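Local coordinates for putative hemin storage protein (Bordetella bronchiseptica, PDB 6AU1) that cleaves deacetylated poly-beta-1,6-N-acetylglucosamine, a biofilm polysaccharide, with the glycoside hydrolase domain that forms this chain, at residues 96-100 with 126-132; 104-108 with 136-140; 111-117 with 168-173; 163-167 with 247-251; 253-257 with 291-297. All blocks are in the same frame, centred on the assembly; numbering follows the deposited sequence. Where two conformers were deposited one is given.

Overall arrangement
Five contacts follow the chain through a barrel of parallel strands and surrounding helices, as in TIM-barrel proteins. Contact 1 closes the long excursion between strand 89-94 and helix 135-151 upon itself. Contact 2 crosses it, laying a turn of that same excursion on the start of helix 135-151. Contact 3 crosses both, tying the excursion to the loop after strand 156-159, with salt bridge R129-E169 linking it to contact 1. Contact 4 crosses contact 3 and joins that second loop to helix 246-249, beyond strand 230-235. Contact 5 follows in series, bringing helix 253-259 against the turn before strand 297-305; it touches only contact 4, through Q251 and F256.

Contact 1 of 5, residues 96-100 with 126-132; sequences VLTFS and SPTRLSP
The carbonyl oxygen of L97 takes the backbone N-H of L130, L97 O to L130 N being 2.9 Å and almost straight at 165°; F99 N adds a weak bond to the same oxygen. The branched side chain of L97 runs past L130 O, which its CB and CD2 both touch, and L97 CD2 meets P132 CD at 3.8 Å, apolar carbon against apolar carbon. Next along, the T98 methyl CG2 crosses the start of the R129 chain obliquely, 3.6 Å from R129 CG. The arginine then bends at chi3 (-61°) and curls back: R129 NE gives S126 O a straight bond of 2.7 Å in the guanidinium plane, which braces the type I turn from S126 to R129. T128 OG1 and S126 OG share a hydrogen bond of 2.8 Å. One water donates to both F99 O and T128 O, and another links S100 OG to T128 OG1; S100 OG also pairs with D57. Both segments belong to the long loop after strand 89-94. D162 accepts from the backbone N of V96, L97 and T98, F99 and L130 pack on I141 of helix 135-151, and L97 reaches F212 of helix 195-223.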
# COMPACT_ATOMS: atom_id res chain seq x y z
N VAL A 96 -5.94 -2.21 3.91
CA VAL A 96 -6.74 -3.38 3.67
C VAL A 96 -7.42 -3.83 4.97
O VAL A 96 -8.57 -4.28 4.96
CB VAL A 96 -5.88 -4.52 3.10
CG1 VAL A 96 -6.74 -5.76 2.81
CG2 VAL A 96 -5.15 -4.05 1.82
N LEU A 97 -6.68 -3.73 6.08
CA LEU A 97 -7.10 -4.29 7.37
C LEU A 97 -7.10 -3.31 8.53
O LEU A 97 -7.92 -3.44 9.45
CB LEU A 97 -6.19 -5.46 7.76
CG LEU A 97 -6.04 -6.61 6.78
CD1 LEU A 97 -5.09 -7.62 7.41
CD2 LEU A 97 -7.40 -7.24 6.47
N THR A 98 -6.18 -2.34 8.53
CA THR A 98 -6.01 -1.49 9.72
C THR A 98 -7.02 -0.34 9.77
O THR A 98 -6.79 0.73 9.20
CB THR A 98 -4.59 -0.88 9.82
OG1 THR A 98 -4.32 -0.07 8.66
CG2 THR A 98 -3.53 -1.96 9.96
N PHE A 99 -8.14 -0.60 10.43
CA PHE A 99 -9.13 0.42 10.74
C PHE A 99 -9.47 0.30 12.21
O PHE A 99 -10.03 -0.71 12.63
CB PHE A 99 -10.38 0.25 9.88
CG PHE A 99 -10.11 0.34 8.41
CD1 PHE A 99 -10.07 1.58 7.78
CD2 PHE A 99 -9.85 -0.81 7.67
CE1 PHE A 99 -9.79 1.67 6.42
CE2 PHE A 99 -9.57 -0.73 6.31
CZ PHE A 99 -9.55 0.52 5.68
N SER A 100 -9.11 1.32 12.98
CA SER A 100 -9.35 1.30 14.42
C SER A 100 -10.72 1.90 14.72
O SER A 100 -10.84 3.06 15.14
CB SER A 100 -8.24 2.05 15.16
OG SER A 100 -7.00 1.35 15.01
N SER A 126 0.71 -4.16 12.05
CA SER A 126 0.10 -3.41 13.16
C SER A 126 -0.80 -4.31 13.99
O SER A 126 -1.54 -5.12 13.43
CB SER A 126 -0.71 -2.22 12.62
OG SER A 126 -1.48 -1.63 13.67
N PRO A 127 -0.78 -4.14 15.32
CA PRO A 127 -1.73 -4.86 16.18
C PRO A 127 -3.19 -4.50 15.87
O PRO A 127 -4.08 -5.23 16.30
CB PRO A 127 -1.37 -4.39 17.60
CG PRO A 127 0.01 -3.84 17.50
CD PRO A 127 0.16 -3.31 16.10
N THR A 128 -3.42 -3.40 15.15
CA THR A 128 -4.77 -2.95 14.84
C THR A 128 -5.37 -3.56 13.57
O THR A 128 -6.51 -3.25 13.22
CB THR A 128 -4.84 -1.41 14.69
OG1 THR A 128 -4.17 -1.03 13.48
CG2 THR A 128 -4.18 -0.71 15.90
N ARG A 129 -4.60 -4.40 12.85
CA ARG A 129 -5.17 -5.08 11.69
C ARG A 129 -6.44 -5.83 12.08
O ARG A 129 -6.40 -6.72 12.94
CB ARG A 129 -4.17 -6.09 11.08
CG ARG A 129 -3.04 -5.50 10.23
CD ARG A 129 -1.93 -6.56 10.06
NE ARG A 129 -1.41 -6.92 11.39
CZ ARG A 129 -0.84 -8.08 11.70
NH1 ARG A 129 -0.68 -9.03 10.77
NH2 ARG A 129 -0.42 -8.30 12.94
N LEU A 130 -7.56 -5.48 11.46
CA LEU A 130 -8.78 -6.27 11.65
C LEU A 130 -8.57 -7.64 11.02
O LEU A 130 -7.83 -7.78 10.04
CB LEU A 130 -9.99 -5.56 11.03
CG LEU A 130 -10.42 -4.28 11.75
CD1 LEU A 130 -11.51 -3.58 10.95
CD2 LEU A 130 -10.92 -4.64 13.15
N SER A 131 -9.20 -8.66 11.59
CA SER A 131 -9.15 -10.01 11.02
C SER A 131 -10.08 -10.17 9.82
O SER A 131 -11.30 -10.10 9.98
CB SER A 131 -9.50 -11.06 12.06
OG SER A 131 -9.49 -12.35 11.47
N PRO A 132 -9.52 -10.41 8.63
CA PRO A 132 -10.41 -10.58 7.47
C PRO A 132 -11.13 -11.93 7.51
O PRO A 132 -11.96 -12.20 6.64
CB PRO A 132 -9.46 -10.49 6.28
CG PRO A 132 -8.16 -11.03 6.82
CD PRO A 132 -8.10 -10.56 8.27
O HOH W 1 -8.71 -2.40 14.61
O HOH W 2 -5.86 0.84 12.52

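Contact 2 of 5, residues 104-108 with 136-140; sequences GNPAY and DAHRV
An Asx turn, N105 to A107, sits within a type I turn ending at Y108 and presses A107 onto the first turns of helix 135-151. A107 CB meets the helix backbone itself, 3.7 Å from A137 CA, and also touches V140 CG2 at 3.8 Å; a methyl is about as much as such a close approach of two backbones can hold, and A137 likewise presents no more than a methyl. The same V140 CG2 also lies 3.6 Å from N105 OD1. That oxygen is held within the turn: N105 places CG anti to its backbone N (chi1 -174°), which brings OD1 round to accept A107 N at 2.9 Å, while ND2 is bonded to H67. Proline suits the next position, because a type I turn needs a phi near -60° there. The ring of P106 also faces the helix: CB rests at the edge of the R139 guanidinium, 3.7 Å from NH2, the two side chains crossing at about a right angle. A bend at chi3 (69°) carries R139 NH1 back to D136 OD1, 3.1 Å away, in a salt bridge spanning about one turn of the helix, lying in the guanidinium plane and using the anti lone pair of the carboxylate. An aspartate near a helix start is probably favoured by the helix dipole. Its other oxygen, D136 OD2, takes a water at 2.7 Å, and the same water donates to P106 O, bridging the turn and the helix. A137 also touches L130 of the preceding loop.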
# COMPACT_ATOMS: atom_id res chain seq x y z
N GLY A 104 -18.09 -0.37 20.34
CA GLY A 104 -19.49 -0.40 19.96
C GLY A 104 -19.69 -0.67 18.48
O GLY A 104 -20.76 -1.10 18.06
N ASN A 105 -18.66 -0.41 17.67
CA ASN A 105 -18.64 -0.90 16.30
C ASN A 105 -18.60 -2.43 16.33
O ASN A 105 -17.87 -3.00 17.13
CB ASN A 105 -17.44 -0.35 15.54
CG ASN A 105 -17.46 -0.71 14.06
OD1 ASN A 105 -17.09 -1.81 13.68
ND2 ASN A 105 -17.89 0.24 13.23
N PRO A 106 -19.38 -3.09 15.46
CA PRO A 106 -19.42 -4.56 15.44
C PRO A 106 -18.05 -5.21 15.26
O PRO A 106 -17.84 -6.33 15.73
CB PRO A 106 -20.32 -4.87 14.24
CG PRO A 106 -21.13 -3.64 14.03
CD PRO A 106 -20.27 -2.49 14.45
N ALA A 107 -17.13 -4.53 14.59
CA ALA A 107 -15.81 -5.10 14.34
C ALA A 107 -14.80 -4.75 15.44
O ALA A 107 -13.64 -5.16 15.35
CB ALA A 107 -15.28 -4.64 12.99
N TYR A 108 -15.22 -4.00 16.46
CA TYR A 108 -14.27 -3.55 17.48
C TYR A 108 -13.57 -4.73 18.15
O TYR A 108 -14.23 -5.63 18.69
CB TYR A 108 -14.96 -2.69 18.55
CG TYR A 108 -14.00 -2.19 19.61
CD1 TYR A 108 -13.18 -1.09 19.37
CD2 TYR A 108 -13.91 -2.81 20.86
CE1 TYR A 108 -12.31 -0.63 20.32
CE2 TYR A 108 -13.03 -2.35 21.83
CZ TYR A 108 -12.23 -1.25 21.55
OH TYR A 108 -11.35 -0.77 22.49
N ASP A 136 -17.78 -9.94 10.83
CA ASP A 136 -18.13 -8.54 11.13
C ASP A 136 -17.03 -7.58 10.68
O ASP A 136 -17.32 -6.50 10.17
CB ASP A 136 -18.42 -8.36 12.61
CG ASP A 136 -19.65 -9.12 13.07
OD1 ASP A 136 -20.63 -9.21 12.29
OD2 ASP A 136 -19.64 -9.63 14.20
N ALA A 137 -15.78 -7.97 10.85
CA ALA A 137 -14.67 -7.16 10.34
C ALA A 137 -14.69 -7.11 8.81
O ALA A 137 -14.47 -6.07 8.21
CB ALA A 137 -13.32 -7.71 10.83
N HIS A 138 -14.94 -8.26 8.20
CA HIS A 138 -15.04 -8.37 6.74
C HIS A 138 -16.08 -7.38 6.20
O HIS A 138 -15.82 -6.63 5.23
CB HIS A 138 -15.40 -9.81 6.37
CG HIS A 138 -15.23 -10.15 4.92
ND1 HIS A 138 -16.15 -9.79 3.96
CD2 HIS A 138 -14.28 -10.88 4.29
CE1 HIS A 138 -15.75 -10.25 2.79
NE2 HIS A 138 -14.63 -10.93 2.96
N ARG A 139 -17.25 -7.35 6.84
CA ARG A 139 -18.33 -6.48 6.39
C ARG A 139 -18.00 -5.01 6.62
O ARG A 139 -18.26 -4.17 5.77
CB ARG A 139 -19.64 -6.82 7.10
CG ARG A 139 -20.83 -6.00 6.59
CD ARG A 139 -22.10 -6.34 7.36
NE ARG A 139 -22.04 -5.86 8.74
CZ ARG A 139 -21.79 -6.62 9.80
NH1 ARG A 139 -21.60 -7.93 9.65
NH2 ARG A 139 -21.75 -6.08 11.01
N VAL A 140 -17.42 -4.70 7.78
CA VAL A 140 -17.13 -3.31 8.11
C VAL A 140 -16.09 -2.74 7.14
O VAL A 140 -16.28 -1.64 6.62
CB VAL A 140 -16.64 -3.16 9.57
CG1 VAL A 140 -15.99 -1.79 9.79
CG2 VAL A 140 -17.81 -3.36 10.53
O HOH W 3 -18.88 -8.47 16.50

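Contact 3 of 5, residues 111-117 with 168-173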
# COMPACT_ATOMS: atom_id res chain seq x y z
N VAL A 111 -9.52 -8.35 15.79
CA VAL A 111 -8.24 -8.12 15.14
C VAL A 111 -7.48 -9.42 14.92
O VAL A 111 -7.80 -10.45 15.52
CB VAL A 111 -7.36 -7.17 15.98
CG1 VAL A 111 -7.99 -5.77 16.04
CG2 VAL A 111 -7.14 -7.74 17.39
N VAL A 112 -6.47 -9.35 14.06
CA VAL A 112 -5.56 -10.47 13.82
C VAL A 112 -4.87 -10.88 15.11
O VAL A 112 -4.30 -10.04 15.82
CB VAL A 112 -4.50 -10.11 12.75
CG1 VAL A 112 -3.38 -11.17 12.68
CG2 VAL A 112 -5.17 -9.88 11.39
N GLN A 113 -4.92 -12.17 15.42
CA GLN A 113 -4.29 -12.68 16.62
C GLN A 113 -3.04 -13.47 16.24
O GLN A 113 -2.93 -13.95 15.11
CB GLN A 113 -5.25 -13.56 17.42
CG GLN A 113 -6.48 -12.80 17.94
CD GLN A 113 -7.42 -13.70 18.73
OE1 GLN A 113 -7.00 -14.72 19.28
NE2 GLN A 113 -8.69 -13.33 18.77
N SER A 114 -2.10 -13.54 17.17
CA SER A 114 -0.85 -14.29 16.99
C SER A 114 -0.71 -15.33 18.10
O SER A 114 -1.11 -15.09 19.23
CB SER A 114 0.35 -13.34 17.02
OG SER A 114 1.57 -14.05 17.24
N THR A 115 -0.12 -16.48 17.79
CA THR A 115 0.08 -17.49 18.82
C THR A 115 1.15 -17.10 19.85
O THR A 115 1.22 -17.68 20.94
CB THR A 115 0.50 -18.84 18.21
OG1 THR A 115 1.70 -18.67 17.46
CG2 THR A 115 -0.59 -19.37 17.28
N THR A 116 1.99 -16.13 19.50
CA THR A 116 3.15 -15.82 20.33
C THR A 116 3.22 -14.37 20.81
O THR A 116 3.80 -14.08 21.86
CB THR A 116 4.46 -16.12 19.59
OG1 THR A 116 4.52 -15.33 18.39
CG2 THR A 116 4.55 -17.61 19.23
N ARG A 117 2.61 -13.46 20.05
CA ARG A 117 2.69 -12.03 20.37
C ARG A 117 1.95 -11.71 21.68
O ARG A 117 0.94 -12.32 22.00
CB ARG A 117 2.14 -11.20 19.19
CG ARG A 117 2.04 -9.71 19.42
CD ARG A 117 1.97 -8.95 18.09
NE ARG A 117 1.03 -9.56 17.14
CZ ARG A 117 -0.27 -9.29 17.08
NH1 ARG A 117 -1.04 -9.89 16.19
NH2 ARG A 117 -0.81 -8.41 17.93
N THR A 168 2.83 -16.75 12.62
CA THR A 168 2.10 -17.06 13.87
C THR A 168 0.66 -16.54 13.81
O THR A 168 -0.07 -16.60 14.81
CB THR A 168 2.80 -16.43 15.11
OG1 THR A 168 2.68 -15.00 15.06
CG2 THR A 168 4.27 -16.83 15.15
N GLU A 169 0.27 -16.03 12.64
CA GLU A 169 -1.02 -15.37 12.45
C GLU A 169 -1.76 -15.98 11.26
O GLU A 169 -1.12 -16.62 10.43
CB GLU A 169 -0.81 -13.87 12.19
CG GLU A 169 -0.14 -13.11 13.32
CD GLU A 169 0.29 -11.71 12.91
OE1 GLU A 169 0.36 -10.83 13.79
OE2 GLU A 169 0.55 -11.48 11.71
N ASP A 170 -3.07 -15.81 11.13
CA ASP A 170 -4.01 -15.28 12.12
C ASP A 170 -4.44 -16.46 13.00
O ASP A 170 -4.86 -17.49 12.48
CB ASP A 170 -5.19 -14.64 11.36
CG ASP A 170 -6.20 -13.97 12.25
OD1 ASP A 170 -6.20 -14.19 13.48
OD2 ASP A 170 -7.02 -13.22 11.69
N SER A 171 -4.32 -16.31 14.32
CA SER A 171 -4.63 -17.41 15.25
C SER A 171 -6.01 -17.29 15.90
O SER A 171 -6.36 -18.08 16.79
CB SER A 171 -3.55 -17.49 16.35
OG SER A 171 -3.55 -16.30 17.12
N SER A 172 -6.80 -16.34 15.44
CA SER A 172 -8.13 -16.11 16.00
C SER A 172 -9.05 -17.29 15.66
O SER A 172 -8.79 -18.02 14.70
CB SER A 172 -8.72 -14.79 15.49
OG SER A 172 -9.01 -14.86 14.10
N PRO A 173 -10.11 -17.51 16.46
CA PRO A 173 -10.97 -18.68 16.25
C PRO A 173 -11.57 -18.75 14.85
O PRO A 173 -11.67 -19.83 14.26
CB PRO A 173 -12.07 -18.50 17.31
CG PRO A 173 -11.40 -17.72 18.40
CD PRO A 173 -10.45 -16.78 17.70
O HOH W 4 -4.75 -16.56 19.55
O HOH W 5 3.06 -11.23 15.50
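Q113 meets D170 and S171 with its backbone, joining two loops that follow neighbouring parallel strands of the barrel. Q113 N gives D170 OD1 a straight bond of 3.1 Å (173°), from above the carboxylate plane, and Q113 O accepts S171 N at 2.9 Å. Further on, T115 N bonds T168 O at 3.0 Å. The hydroxyls of S114 and T168 meet directly: S114 OG donates to T168 OG1 at 2.6 Å. Having given its proton there, S114 OG can accept the backbone N of both T116 and R117, an ST turn and ST motif that bend the chain round this small side chain. The bend brings R117 back beside V112, whose O lies at the guanidinium edge and is bonded by NH1. R117 NH1 also donates to E169 OE1 at 2.9 Å in a salt bridge whose flat groups stand 84° apart. V112 CG1 packs at 3.7 Å against CD of E169. In the next shell, E169 OE1 has a second cation in R129, and OE2 takes the backbone N-H of D166, so the carboxylate is probably stabilised as an anion. D170 follows a cis peptide, and its OD2 is paired with S131. Its other oxygen forms an Asx turn just ahead of helix 173-181: besides Q113 N, D170 OD1 accepts S172 N and S172 OG, each at 3.0 Å, S172 being the N-cap residue.

Contact 4 of 5, residues 163-167 with 247-251; sequences AVLDD and AWYGQ
V164 lays its CG1 methyl against the amide of Q251, 3.6 Å from NE2, and against Y249 O as well. The setting is a meeting of two loops after neighbouring parallel strands of the barrel, 156-159 and 230-235, the second carrying the short helix 246-249. Q251, extended beyond CG, reaches across to the 163-167 segment, where its NE2 donates to A163 O at 3.1 Å and 163°, the oxygen lying near the amide plane. A glutamine can use both ends here: OE1 accepts Y236 N, which fixes the rotation of the amide, and A163 O takes a further bond from R233. The second link is backbone to backbone, L165 N to Y249 O at 3.1 Å. Between them G250 leaves the helix with phi 73°, a value glycine adopts easily, and the face of its CA turned to L165 bears only hydrogen, so the chains can run close together. The Y249 side chain points away, its OH bonded to Q238. Nearer the surface, W248 and D167 lie side by side, pointing the same way, with the carboxylate and ring planes 52° apart and W248 CB 4.0 Å from D167 CG. D166 CA makes a CH...O contact with W248 O at 3.4 Å, while D167 CB approaches A247 O equally closely, at 3.4 Å.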
# COMPACT_ATOMS: atom_id res chain seq x y z
N ALA A 163 -1.44 -5.01 4.75
CA ALA A 163 -1.94 -6.35 4.47
C ALA A 163 -0.80 -7.38 4.52
O ALA A 163 -0.28 -7.83 3.49
CB ALA A 163 -2.65 -6.38 3.12
N VAL A 164 -0.40 -7.70 5.74
CA VAL A 164 0.63 -8.71 6.00
C VAL A 164 0.11 -9.63 7.09
O VAL A 164 -0.68 -9.21 7.92
CB VAL A 164 1.98 -8.09 6.46
CG1 VAL A 164 2.65 -7.34 5.33
CG2 VAL A 164 1.79 -7.19 7.69
N LEU A 165 0.58 -10.87 7.07
CA LEU A 165 0.36 -11.83 8.15
C LEU A 165 1.66 -12.58 8.37
O LEU A 165 2.30 -12.98 7.40
CB LEU A 165 -0.76 -12.82 7.80
CG LEU A 165 -2.18 -12.27 7.65
CD1 LEU A 165 -3.08 -13.33 7.04
CD2 LEU A 165 -2.72 -11.82 9.01
N ASP A 166 2.09 -12.78 9.62
CA ASP A 166 3.32 -13.55 9.80
C ASP A 166 3.01 -15.02 10.07
O ASP A 166 1.87 -15.44 9.93
CB ASP A 166 4.22 -12.94 10.88
CG ASP A 166 3.64 -13.03 12.29
OD1 ASP A 166 2.90 -13.98 12.60
OD2 ASP A 166 3.98 -12.15 13.11
N ASP A 167 4.03 -15.80 10.40
CA ASP A 167 3.85 -17.25 10.46
C ASP A 167 3.30 -17.71 11.82
O ASP A 167 3.27 -18.90 12.11
CB ASP A 167 5.17 -17.97 10.14
CG ASP A 167 6.34 -17.51 11.00
OD1 ASP A 167 6.16 -16.58 11.82
OD2 ASP A 167 7.44 -18.07 10.84
N ALA A 247 6.36 -16.91 3.88
CA ALA A 247 5.72 -17.53 5.04
C ALA A 247 5.49 -16.57 6.21
O ALA A 247 4.59 -16.80 7.02
CB ALA A 247 6.54 -18.72 5.51
N TRP A 248 6.28 -15.50 6.33
CA TRP A 248 6.01 -14.58 7.45
C TRP A 248 5.68 -13.16 6.99
O TRP A 248 5.66 -12.23 7.79
CB TRP A 248 7.17 -14.57 8.47
CG TRP A 248 8.54 -14.27 7.95
CD1 TRP A 248 9.12 -13.04 7.82
CD2 TRP A 248 9.52 -15.23 7.51
NE1 TRP A 248 10.40 -13.17 7.32
CE2 TRP A 248 10.67 -14.50 7.13
CE3 TRP A 248 9.54 -16.62 7.41
CZ2 TRP A 248 11.82 -15.13 6.65
CZ3 TRP A 248 10.68 -17.24 6.92
CH2 TRP A 248 11.81 -16.49 6.55
N TYR A 249 5.38 -13.02 5.70
CA TYR A 249 4.83 -11.78 5.16
C TYR A 249 3.38 -11.91 4.69
O TYR A 249 2.63 -10.94 4.75
CB TYR A 249 5.69 -11.27 3.99
CG TYR A 249 6.88 -10.43 4.40
CD1 TYR A 249 8.07 -11.03 4.80
CD2 TYR A 249 6.83 -9.04 4.35
CE1 TYR A 249 9.17 -10.27 5.16
CE2 TYR A 249 7.93 -8.27 4.70
CZ TYR A 249 9.10 -8.89 5.09
OH TYR A 249 10.20 -8.14 5.45
N GLY A 250 3.00 -13.07 4.17
CA GLY A 250 1.66 -13.20 3.62
C GLY A 250 1.53 -12.45 2.30
O GLY A 250 0.42 -12.05 1.90
N GLN A 251 2.66 -12.27 1.62
CA GLN A 251 2.71 -11.63 0.30
C GLN A 251 3.62 -12.44 -0.61
O GLN A 251 4.50 -13.13 -0.12
CB GLN A 251 3.23 -10.20 0.40
CG GLN A 251 2.48 -9.30 1.38
CD GLN A 251 3.01 -7.88 1.35
OE1 GLN A 251 4.12 -7.64 0.90
NE2 GLN A 251 2.21 -6.94 1.83

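Contact 5 of 5, residues 253-257 with 291-297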
# COMPACT_ATOMS: atom_id res chain seq x y z
N LEU A 253 5.37 -12.39 -4.88
CA LEU A 253 5.46 -11.70 -6.17
C LEU A 253 4.68 -12.43 -7.27
O LEU A 253 3.89 -11.79 -7.97
CB LEU A 253 6.92 -11.51 -6.59
CG LEU A 253 7.12 -10.87 -7.97
CD1 LEU A 253 6.39 -9.52 -8.07
CD2 LEU A 253 8.60 -10.71 -8.26
N PRO A 254 4.86 -13.76 -7.43
CA PRO A 254 4.09 -14.43 -8.49
C PRO A 254 2.58 -14.30 -8.35
O PRO A 254 1.88 -14.08 -9.34
CB PRO A 254 4.50 -15.90 -8.35
CG PRO A 254 5.80 -15.87 -7.67
CD PRO A 254 5.80 -14.69 -6.77
N GLU A 255 2.08 -14.45 -7.12
CA GLU A 255 0.65 -14.37 -6.88
C GLU A 255 0.14 -12.94 -7.08
O GLU A 255 -0.97 -12.75 -7.57
CB GLU A 255 0.31 -14.86 -5.47
CG GLU A 255 0.60 -16.35 -5.25
CD GLU A 255 -0.23 -17.24 -6.16
OE1 GLU A 255 -1.43 -16.93 -6.37
OE2 GLU A 255 0.31 -18.24 -6.68
N PHE A 256 0.94 -11.96 -6.69
CA PHE A 256 0.55 -10.56 -6.89
C PHE A 256 0.47 -10.26 -8.38
O PHE A 256 -0.46 -9.59 -8.84
CB PHE A 256 1.54 -9.58 -6.23
CG PHE A 256 1.26 -9.30 -4.77
CD1 PHE A 256 0.73 -10.27 -3.93
CD2 PHE A 256 1.55 -8.05 -4.24
CE1 PHE A 256 0.49 -9.99 -2.58
CE2 PHE A 256 1.31 -7.77 -2.89
CZ PHE A 256 0.79 -8.75 -2.06
N LEU A 257 1.45 -10.75 -9.13
CA LEU A 257 1.49 -10.47 -10.56
C LEU A 257 0.28 -11.06 -11.27
O LEU A 257 -0.16 -10.53 -12.30
CB LEU A 257 2.78 -11.03 -11.19
CG LEU A 257 4.07 -10.25 -10.91
CD1 LEU A 257 5.30 -11.06 -11.34
CD2 LEU A 257 4.05 -8.88 -11.60
N GLN A 291 10.78 -13.55 -12.66
CA GLN A 291 9.36 -13.86 -12.62
C GLN A 291 8.60 -13.23 -13.79
O GLN A 291 7.37 -13.24 -13.82
CB GLN A 291 8.74 -13.38 -11.29
CG GLN A 291 9.41 -13.94 -10.05
CD GLN A 291 9.32 -15.45 -9.99
OE1 GLN A 291 8.25 -16.03 -10.21
NE2 GLN A 291 10.44 -16.10 -9.69
N LYS A 292 9.35 -12.68 -14.75
CA LYS A 292 8.78 -11.99 -15.91
C LYS A 292 7.81 -10.88 -15.48
O LYS A 292 6.74 -10.72 -16.05
CB LYS A 292 8.05 -12.99 -16.82
CG LYS A 292 8.88 -14.20 -17.21
CD LYS A 292 9.98 -13.85 -18.20
CE LYS A 292 10.75 -15.10 -18.62
NZ LYS A 292 11.81 -14.82 -19.64
N GLY A 293 8.20 -10.12 -14.46
CA GLY A 293 7.31 -9.12 -13.91
C GLY A 293 7.62 -7.66 -14.20
O GLY A 293 6.96 -6.78 -13.65
N LEU A 294 8.61 -7.38 -15.05
CA LEU A 294 9.00 -5.98 -15.24
C LEU A 294 7.89 -5.14 -15.87
O LEU A 294 7.80 -3.95 -15.62
CB LEU A 294 10.27 -5.89 -16.09
CG LEU A 294 11.54 -6.48 -15.48
CD1 LEU A 294 12.70 -6.33 -16.46
CD2 LEU A 294 11.87 -5.81 -14.15
N ASP A 295 7.04 -5.77 -16.68
CA ASP A 295 6.00 -5.02 -17.37
C ASP A 295 4.93 -4.47 -16.43
O ASP A 295 4.33 -3.43 -16.70
CB ASP A 295 5.35 -5.88 -18.46
CG ASP A 295 6.22 -6.00 -19.70
OD1 ASP A 295 7.11 -5.14 -19.89
OD2 ASP A 295 6.02 -6.95 -20.48
N ARG A 296 4.70 -5.14 -15.30
CA ARG A 296 3.66 -4.64 -14.40
C ARG A 296 4.14 -4.39 -12.97
O ARG A 296 3.35 -4.08 -12.09
CB ARG A 296 2.47 -5.60 -14.40
CG ARG A 296 1.78 -5.64 -15.76
CD ARG A 296 0.44 -6.32 -15.72
NE ARG A 296 0.56 -7.77 -15.62
CZ ARG A 296 0.35 -8.45 -14.50
NH1 ARG A 296 0.01 -7.82 -13.39
NH2 ARG A 296 0.48 -9.77 -14.50
N THR A 297 5.45 -4.49 -12.75
CA THR A 297 5.99 -4.12 -11.44
C THR A 297 6.46 -2.68 -11.47
O THR A 297 7.26 -2.29 -12.31
CB THR A 297 7.15 -5.04 -11.03
OG1 THR A 297 6.67 -6.38 -10.98
CG2 THR A 297 7.69 -4.66 -9.64
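L257 points its forked end into the turn that follows helix 277-290. CD1 lies on the bare backbone of G293, 3.8 Å from its CA, and CD2 meets T297 OG1 at 3.7 Å, the leucine and threonine side chains crossing at about a right angle. Glycine fits beneath the methyl because nothing projects from its CA. One helical turn earlier L253 comes in beside it, CD2 touching Q291 CG at 3.8 Å, and P254 sets its CG 3.5 Å from Q291 OE1. The glutamine can serve both because it bends at chi2 (-61°): the methylene groups rest on the leucines while the amide turns toward P254, OE1 nearing its CG. T297 hides its hydroxyl by donating to G293 O at 2.7 Å. This oxygen is also bound by R296 N, from the opposite face of its plane, which holds the turn closed. R296 brings the edge of its guanidinium to L257 O near the C-terminal end of helix 253-259, where a positive group should be welcome; NH1 makes a weak bond at 2.9 Å, and the NH2 approach is too short to be relied on. K292, with positive phi, completes the Schellman motif that ends helix 277-290. The contact lies at the end of the barrel where strands 262-266 and 297-305 begin, with V288 of helix 277-290 touching L253 and T297, and V263 of strand 262-266 touching L257.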